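Local coordinates for protein seryl-tRNA synthetase, cytoplasmic (Candida albicans, PDB 3QO8) that attaches serine to tRNA(Ser), first activating the amino acid with ATP as seryl-adenylate and then transferring it to the acceptor end of the tRNA, at residues H175-L180 against I292-F298; T246-S252 against K300-F304. All blocks are in the same frame, centred on the assembly; numbering follows the deposited sequence.

Both contacts draw on strand 297-307 of the class II synthetase core and reach the same seryl-sulfamoyl-adenosine, an analogue of the seryl-adenylate intermediate, but at opposite ends, with centres about 20 Å apart. Interaction 1 lies about 20 Å from the chain centre and is partly buried; it packs residues 175-180 behind the loop that holds the adenine, mostly through apolar and CH-pi contacts, two hydrogen bonds to backbone carbonyls and one water. Interaction 2 is buried, about 8 Å from the chain centre, and sets residues 246-252, a turn and the short helix after it, against residues 300-304. There side-chain charges and hydroxyls dominate around the seryl group, with a phenylalanine packed beyond them.

Interaction 1 (H175-L180 against I292-F298); sequences HRGYFL and IFRVHAF. With SSA (5'-O-(N-(L-seryl)-sulfamoyl)adenosine), chain B.
Arg176 runs alongside Arg294 and crosses His296 behind the motif 2 loop of the class II synthetase core, which joins strands 269-278 and 297-307. Its CB lies 3.7 Å from His296 CD2, and CG stays beside His296 NE2. An extended chi2 (-174°) carries CD over the face of the imidazole, a CH-pi contact 4.0 Å from CD to the centroid of the His296 ring. NE, near both Arg294 O and His296 NE2, leads to the guanidinium. There NH2 donates to Arg294 O over 3.0 Å, with a bent N-H...O angle of 132° and from above the carbonyl plane, while Arg294 CG covers one guanidinium face. NH1 turns instead to the carbonyls of Ser284 and Lys287. The Tyr178 ring receives Ile292 CG2 on one face, 3.9 Å from its centroid, and Val295 CG1 approaches it obliquely. A water joins Arg176 O to His296 N. Val295 N donates to SSA N1 at 2.9 Å and Val295 O accepts from SSA N6, so the loop backbone reads the adenine edge while the Phe298 ring lies against its face. The Tyr178 hydroxyl donates to Ala297 O, with OH and O 2.6 Å apart and the donor tilted 28° from the carbonyl plane.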
# COMPACT_ATOMS: atom_id res chain seq x y z
N HIS A 175 -10.58 7.79 10.37
CA HIS A 175 -10.86 9.01 9.62
C HIS A 175 -10.27 9.04 8.22
O HIS A 175 -9.12 8.65 8.02
CB HIS A 175 -10.41 10.24 10.42
CG HIS A 175 -11.26 10.53 11.62
ND1 HIS A 175 -12.61 10.25 11.66
CD2 HIS A 175 -10.96 11.06 12.83
CE1 HIS A 175 -13.10 10.60 12.83
NE2 HIS A 175 -12.12 11.10 13.56
N ARG A 176 -11.07 9.54 7.28
CA ARG A 176 -10.72 9.62 5.85
C ARG A 176 -10.68 8.26 5.14
O ARG A 176 -10.41 8.21 3.94
CB ARG A 176 -9.40 10.37 5.62
CG ARG A 176 -9.32 11.72 6.33
CD ARG A 176 -8.05 12.44 5.93
NE ARG A 176 -7.84 13.70 6.66
CZ ARG A 176 -8.34 14.87 6.30
NH1 ARG A 176 -8.09 15.96 7.02
NH2 ARG A 176 -9.11 14.96 5.22
N GLY A 177 -10.96 7.18 5.85
CA GLY A 177 -10.94 5.86 5.23
C GLY A 177 -12.03 5.71 4.20
O GLY A 177 -13.10 6.25 4.37
N TYR A 178 -11.79 4.95 3.12
CA TYR A 178 -12.81 4.76 2.10
C TYR A 178 -12.61 3.48 1.31
O TYR A 178 -11.49 2.99 1.17
CB TYR A 178 -12.83 5.93 1.11
CG TYR A 178 -11.54 6.07 0.31
CD1 TYR A 178 -11.44 5.59 -0.99
CD2 TYR A 178 -10.42 6.68 0.87
CE1 TYR A 178 -10.26 5.72 -1.72
CE2 TYR A 178 -9.24 6.82 0.15
CZ TYR A 178 -9.17 6.34 -1.14
OH TYR A 178 -8.00 6.49 -1.85
N PHE A 179 -13.72 2.96 0.79
CA PHE A 179 -13.70 1.97 -0.28
C PHE A 179 -14.12 2.71 -1.54
O PHE A 179 -14.96 3.60 -1.46
CB PHE A 179 -14.75 0.89 -0.05
CG PHE A 179 -14.46 -0.04 1.09
CD1 PHE A 179 -14.12 -1.37 0.84
CD2 PHE A 179 -14.57 0.39 2.41
CE1 PHE A 179 -13.86 -2.25 1.88
CE2 PHE A 179 -14.32 -0.49 3.46
CZ PHE A 179 -13.96 -1.81 3.20
N LEU A 180 -13.57 2.33 -2.70
CA LEU A 180 -14.17 2.76 -3.97
C LEU A 180 -15.10 1.66 -4.44
O LEU A 180 -14.84 0.49 -4.18
CB LEU A 180 -13.09 3.02 -5.02
CG LEU A 180 -12.13 4.16 -4.67
CD1 LEU A 180 -11.05 4.25 -5.75
CD2 LEU A 180 -12.88 5.50 -4.55
N ILE A 292 -12.92 12.10 -1.28
CA ILE A 292 -11.61 11.49 -1.49
C ILE A 292 -10.63 12.54 -2.02
O ILE A 292 -9.69 12.22 -2.76
CB ILE A 292 -11.68 10.29 -2.46
CG1 ILE A 292 -12.35 10.70 -3.78
CG2 ILE A 292 -12.44 9.14 -1.82
CD1 ILE A 292 -12.34 9.60 -4.83
N PHE A 293 -10.87 13.79 -1.63
CA PHE A 293 -10.03 14.89 -2.06
C PHE A 293 -8.74 14.91 -1.28
O PHE A 293 -7.67 15.10 -1.83
CB PHE A 293 -10.76 16.24 -1.90
CG PHE A 293 -9.92 17.44 -2.29
CD1 PHE A 293 -9.96 17.95 -3.58
CD2 PHE A 293 -9.06 18.03 -1.37
CE1 PHE A 293 -9.18 19.04 -3.94
CE2 PHE A 293 -8.28 19.12 -1.73
CZ PHE A 293 -8.34 19.62 -3.02
N ARG A 294 -8.85 14.73 0.03
CA ARG A 294 -7.68 14.69 0.89
C ARG A 294 -7.80 13.47 1.78
O ARG A 294 -8.60 13.46 2.72
CB ARG A 294 -7.58 15.94 1.78
CG ARG A 294 -6.35 15.90 2.68
CD ARG A 294 -6.21 17.13 3.59
NE ARG A 294 -6.03 18.34 2.80
CZ ARG A 294 -4.88 18.69 2.22
NH1 ARG A 294 -3.81 17.92 2.34
NH2 ARG A 294 -4.82 19.82 1.53
N VAL A 295 -7.01 12.44 1.47
CA VAL A 295 -7.12 11.15 2.15
C VAL A 295 -5.76 10.66 2.60
O VAL A 295 -4.75 11.31 2.33
CB VAL A 295 -7.77 10.10 1.23
CG1 VAL A 295 -9.28 10.39 1.06
CG2 VAL A 295 -7.06 10.07 -0.13
N HIS A 296 -5.72 9.52 3.30
CA HIS A 296 -4.45 8.99 3.82
C HIS A 296 -3.75 8.06 2.82
O HIS A 296 -2.57 7.78 2.97
CB HIS A 296 -4.67 8.23 5.14
CG HIS A 296 -5.06 9.12 6.28
ND1 HIS A 296 -4.23 10.10 6.78
CD2 HIS A 296 -6.20 9.19 7.01
CE1 HIS A 296 -4.84 10.74 7.77
NE2 HIS A 296 -6.04 10.20 7.92
N ALA A 297 -4.50 7.58 1.83
CA ALA A 297 -3.97 6.64 0.82
C ALA A 297 -4.59 7.00 -0.51
O ALA A 297 -5.80 7.19 -0.60
CB ALA A 297 -4.34 5.17 1.19
N PHE A 298 -3.76 7.16 -1.54
CA PHE A 298 -4.27 7.51 -2.87
C PHE A 298 -3.29 7.03 -3.92
O PHE A 298 -2.13 6.74 -3.60
CB PHE A 298 -4.54 9.03 -2.99
CG PHE A 298 -3.32 9.90 -2.83
CD1 PHE A 298 -2.58 10.30 -3.94
CD2 PHE A 298 -2.90 10.33 -1.57
CE1 PHE A 298 -1.45 11.11 -3.79
CE2 PHE A 298 -1.78 11.11 -1.41
CZ PHE A 298 -1.04 11.51 -2.51
N10 SSA B . 6.19 14.05 -6.02
CA SSA B . 5.53 15.36 -5.97
CB SSA B . 4.86 15.66 -7.31
OG SSA B . 3.71 14.80 -7.50
C9 SSA B . 4.52 15.39 -4.86
O9 SSA B . 4.25 14.39 -4.21
N8 SSA B . 3.94 16.57 -4.64
S1 SSA B . 2.63 16.74 -3.73
O1S SSA B . 2.89 16.53 -2.33
O2S SSA B . 2.11 18.05 -3.93
O5' SSA B . 1.55 15.75 -4.19
C5' SSA B . 1.16 15.67 -5.55
C4' SSA B . -0.37 15.68 -5.63
O4' SSA B . -0.98 14.58 -4.94
C3' SSA B . -1.02 16.90 -5.03
O3' SSA B . -0.90 18.02 -5.93
C2' SSA B . -2.45 16.41 -4.84
O2' SSA B . -3.16 16.46 -6.09
C1' SSA B . -2.27 14.95 -4.46
N9 SSA B . -2.31 14.79 -2.99
C8 SSA B . -1.39 15.22 -2.10
N7 SSA B . -1.81 14.89 -0.86
C5 SSA B . -2.98 14.25 -0.98
C6 SSA B . -3.86 13.68 -0.08
N6 SSA B . -3.56 13.73 1.24
N1 SSA B . -4.99 13.09 -0.52
C2 SSA B . -5.26 13.05 -1.83
N3 SSA B . -4.43 13.58 -2.74
C4 SSA B . -3.30 14.19 -2.33
O HOH W 1 -7.75 7.54 3.53

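Interaction 2 (T246-S252 against K300-F304); sequences TSEQPIS and KIEQF. With SSA (5'-O-(N-(L-seryl)-sulfamoyl)adenosine), chain B.
Thr246 OG1 is gripped by three nitrogens: Lys300 NZ donates to OG1 at 2.8 Å, SSA N10 at 3.0 Å, and Glu248 N closes a capping bond at the turn leading into helix 248-252, with an N-H...O angle of 159°. Lys300 can reach it because its chain bends at chi3 and chi4 (55° and 50°), curling NZ back toward Glu302; NZ forms a salt bridge with Glu302 OE1 at 3.0 Å, approaching from above the carboxylate plane. Glu302 is divided between the seryl hydroxyl and amine: OE1 accepts from SSA OG and OE2 from SSA N10, both at 2.7 Å. In one of its two conformers Glu248 OE1 also accepts from N10, which, if charged, would probably ease the approach of Glu248 OE1 to Glu302 OE2, 4.4 Å apart. A water links Ser247 OG with Lys300 O and NZ. Ile251 O and Ser252 N lie over one face of the Phe304 ring, and Ile251 CG2 is 3.7 Å from Phe304 CD2 as the side chains slide past each other in opposite directions. A threonine and two glutamates converging on the amine of the bound analogue, one glutamate also holding its hydroxyl, are consistent with the serine-recognition pocket of a seryl-tRNA synthetase.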
# COMPACT_ATOMS: atom_id res chain seq x y z
N THR A 246 4.94 9.35 -1.97
CA THR A 246 4.88 9.62 -3.40
C THR A 246 5.92 8.75 -4.08
O THR A 246 6.98 8.50 -3.50
CB THR A 246 5.16 11.13 -3.73
OG1 THR A 246 5.57 11.27 -5.10
CG2 THR A 246 6.28 11.67 -2.85
N SER A 247 5.64 8.30 -5.30
CA SER A 247 6.62 7.49 -6.02
C SER A 247 7.91 8.25 -6.31
O SER A 247 8.94 7.65 -6.65
CB SER A 247 6.03 6.87 -7.30
OG SER A 247 5.60 7.86 -8.23
N GLU A 248 7.85 9.57 -6.16
CA GLU A 248 9.04 10.42 -6.27
C GLU A 248 10.16 9.87 -5.39
O GLU A 248 11.32 9.83 -5.78
CB GLU A 248 8.71 11.85 -5.84
CG GLU A 248 9.90 12.81 -5.89
CD GLU A 248 9.74 14.04 -4.99
OE1 GLU A 248 8.59 14.51 -4.75
OE2 GLU A 248 10.78 14.54 -4.51
N GLN A 249 9.79 9.44 -4.19
CA GLN A 249 10.78 8.99 -3.21
C GLN A 249 11.58 7.77 -3.68
O GLN A 249 12.80 7.85 -3.82
CB GLN A 249 10.12 8.81 -1.84
CG GLN A 249 9.86 10.17 -1.17
CD GLN A 249 8.74 10.14 -0.14
OE1 GLN A 249 7.98 9.17 -0.04
NE2 GLN A 249 8.62 11.22 0.62
N PRO A 250 10.90 6.63 -3.96
CA PRO A 250 11.71 5.48 -4.39
C PRO A 250 12.31 5.66 -5.80
O PRO A 250 13.41 5.19 -6.06
CB PRO A 250 10.71 4.30 -4.35
CG PRO A 250 9.33 4.93 -4.47
CD PRO A 250 9.48 6.31 -3.78
N ILE A 251 11.60 6.34 -6.68
CA ILE A 251 12.11 6.51 -8.03
C ILE A 251 13.33 7.45 -8.04
O ILE A 251 14.24 7.27 -8.84
CB ILE A 251 10.99 6.99 -9.00
CG1 ILE A 251 9.91 5.91 -9.10
CG2 ILE A 251 11.59 7.35 -10.38
CD1 ILE A 251 8.69 6.25 -9.99
N SER A 252 13.36 8.43 -7.15
CA SER A 252 14.53 9.29 -7.07
C SER A 252 15.76 8.46 -6.66
O SER A 252 16.88 8.76 -7.07
CB SER A 252 14.32 10.46 -6.09
OG SER A 252 14.36 10.03 -4.74
N LYS A 300 -1.19 7.72 -7.62
CA LYS A 300 -0.65 8.86 -8.34
C LYS A 300 0.25 8.39 -9.47
O LYS A 300 1.15 7.55 -9.27
CB LYS A 300 0.12 9.80 -7.39
CG LYS A 300 0.71 11.06 -8.09
CD LYS A 300 1.20 12.14 -7.07
CE LYS A 300 2.22 11.57 -6.05
NZ LYS A 300 3.33 10.82 -6.71
N ILE A 301 -0.01 8.92 -10.66
CA ILE A 301 0.92 8.85 -11.77
C ILE A 301 1.84 10.07 -11.70
O ILE A 301 1.38 11.22 -11.74
CB ILE A 301 0.20 8.81 -13.13
CG1 ILE A 301 -0.79 7.63 -13.17
CG2 ILE A 301 1.23 8.73 -14.27
CD1 ILE A 301 -0.16 6.29 -12.76
N GLU A 302 3.14 9.80 -11.63
CA GLU A 302 4.18 10.78 -11.37
C GLU A 302 5.10 10.90 -12.58
O GLU A 302 5.47 9.90 -13.19
CB GLU A 302 5.02 10.26 -10.18
CG GLU A 302 6.18 11.16 -9.77
CD GLU A 302 5.72 12.39 -9.00
OE1 GLU A 302 4.49 12.60 -8.88
OE2 GLU A 302 6.60 13.15 -8.49
N GLN A 303 5.48 12.13 -12.94
CA GLN A 303 6.59 12.33 -13.88
C GLN A 303 7.88 12.43 -13.08
O GLN A 303 7.98 13.25 -12.17
CB GLN A 303 6.43 13.64 -14.65
CG GLN A 303 5.20 13.75 -15.49
CD GLN A 303 5.17 15.08 -16.23
OE1 GLN A 303 6.01 15.34 -17.09
NE2 GLN A 303 4.23 15.94 -15.87
N PHE A 304 8.88 11.63 -13.42
CA PHE A 304 10.17 11.80 -12.78
C PHE A 304 11.24 11.79 -13.84
O PHE A 304 11.32 10.86 -14.65
CB PHE A 304 10.46 10.74 -11.70
CG PHE A 304 11.72 11.05 -10.91
CD1 PHE A 304 11.66 11.79 -9.73
CD2 PHE A 304 12.96 10.67 -11.38
CE1 PHE A 304 12.80 12.10 -9.02
CE2 PHE A 304 14.13 10.98 -10.68
CZ PHE A 304 14.05 11.70 -9.50
N10 SSA B . 6.19 14.05 -6.02
CA SSA B . 5.53 15.36 -5.97
CB SSA B . 4.86 15.66 -7.31
OG SSA B . 3.71 14.80 -7.50
C9 SSA B . 4.52 15.39 -4.86
O9 SSA B . 4.25 14.39 -4.21
N8 SSA B . 3.94 16.57 -4.64
S1 SSA B . 2.63 16.74 -3.73
O1S SSA B . 2.89 16.53 -2.33
O2S SSA B . 2.11 18.05 -3.93
O5' SSA B . 1.55 15.75 -4.19
C5' SSA B . 1.16 15.67 -5.55
C4' SSA B . -0.37 15.68 -5.63
O4' SSA B . -0.98 14.58 -4.94
C3' SSA B . -1.02 16.90 -5.03
O3' SSA B . -0.90 18.02 -5.93
C2' SSA B . -2.45 16.41 -4.84
O2' SSA B . -3.16 16.46 -6.09
C1' SSA B . -2.27 14.95 -4.46
N9 SSA B . -2.31 14.79 -2.99
C8 SSA B . -1.39 15.22 -2.10
N7 SSA B . -1.81 14.89 -0.86
C5 SSA B . -2.98 14.25 -0.98
C6 SSA B . -3.86 13.68 -0.08
N6 SSA B . -3.56 13.73 1.24
N1 SSA B . -4.99 13.09 -0.52
C2 SSA B . -5.26 13.05 -1.83
N3 SSA B . -4.43 13.58 -2.74
C4 SSA B . -3.30 14.19 -2.33
O HOH W 2 3.04 7.69 -7.27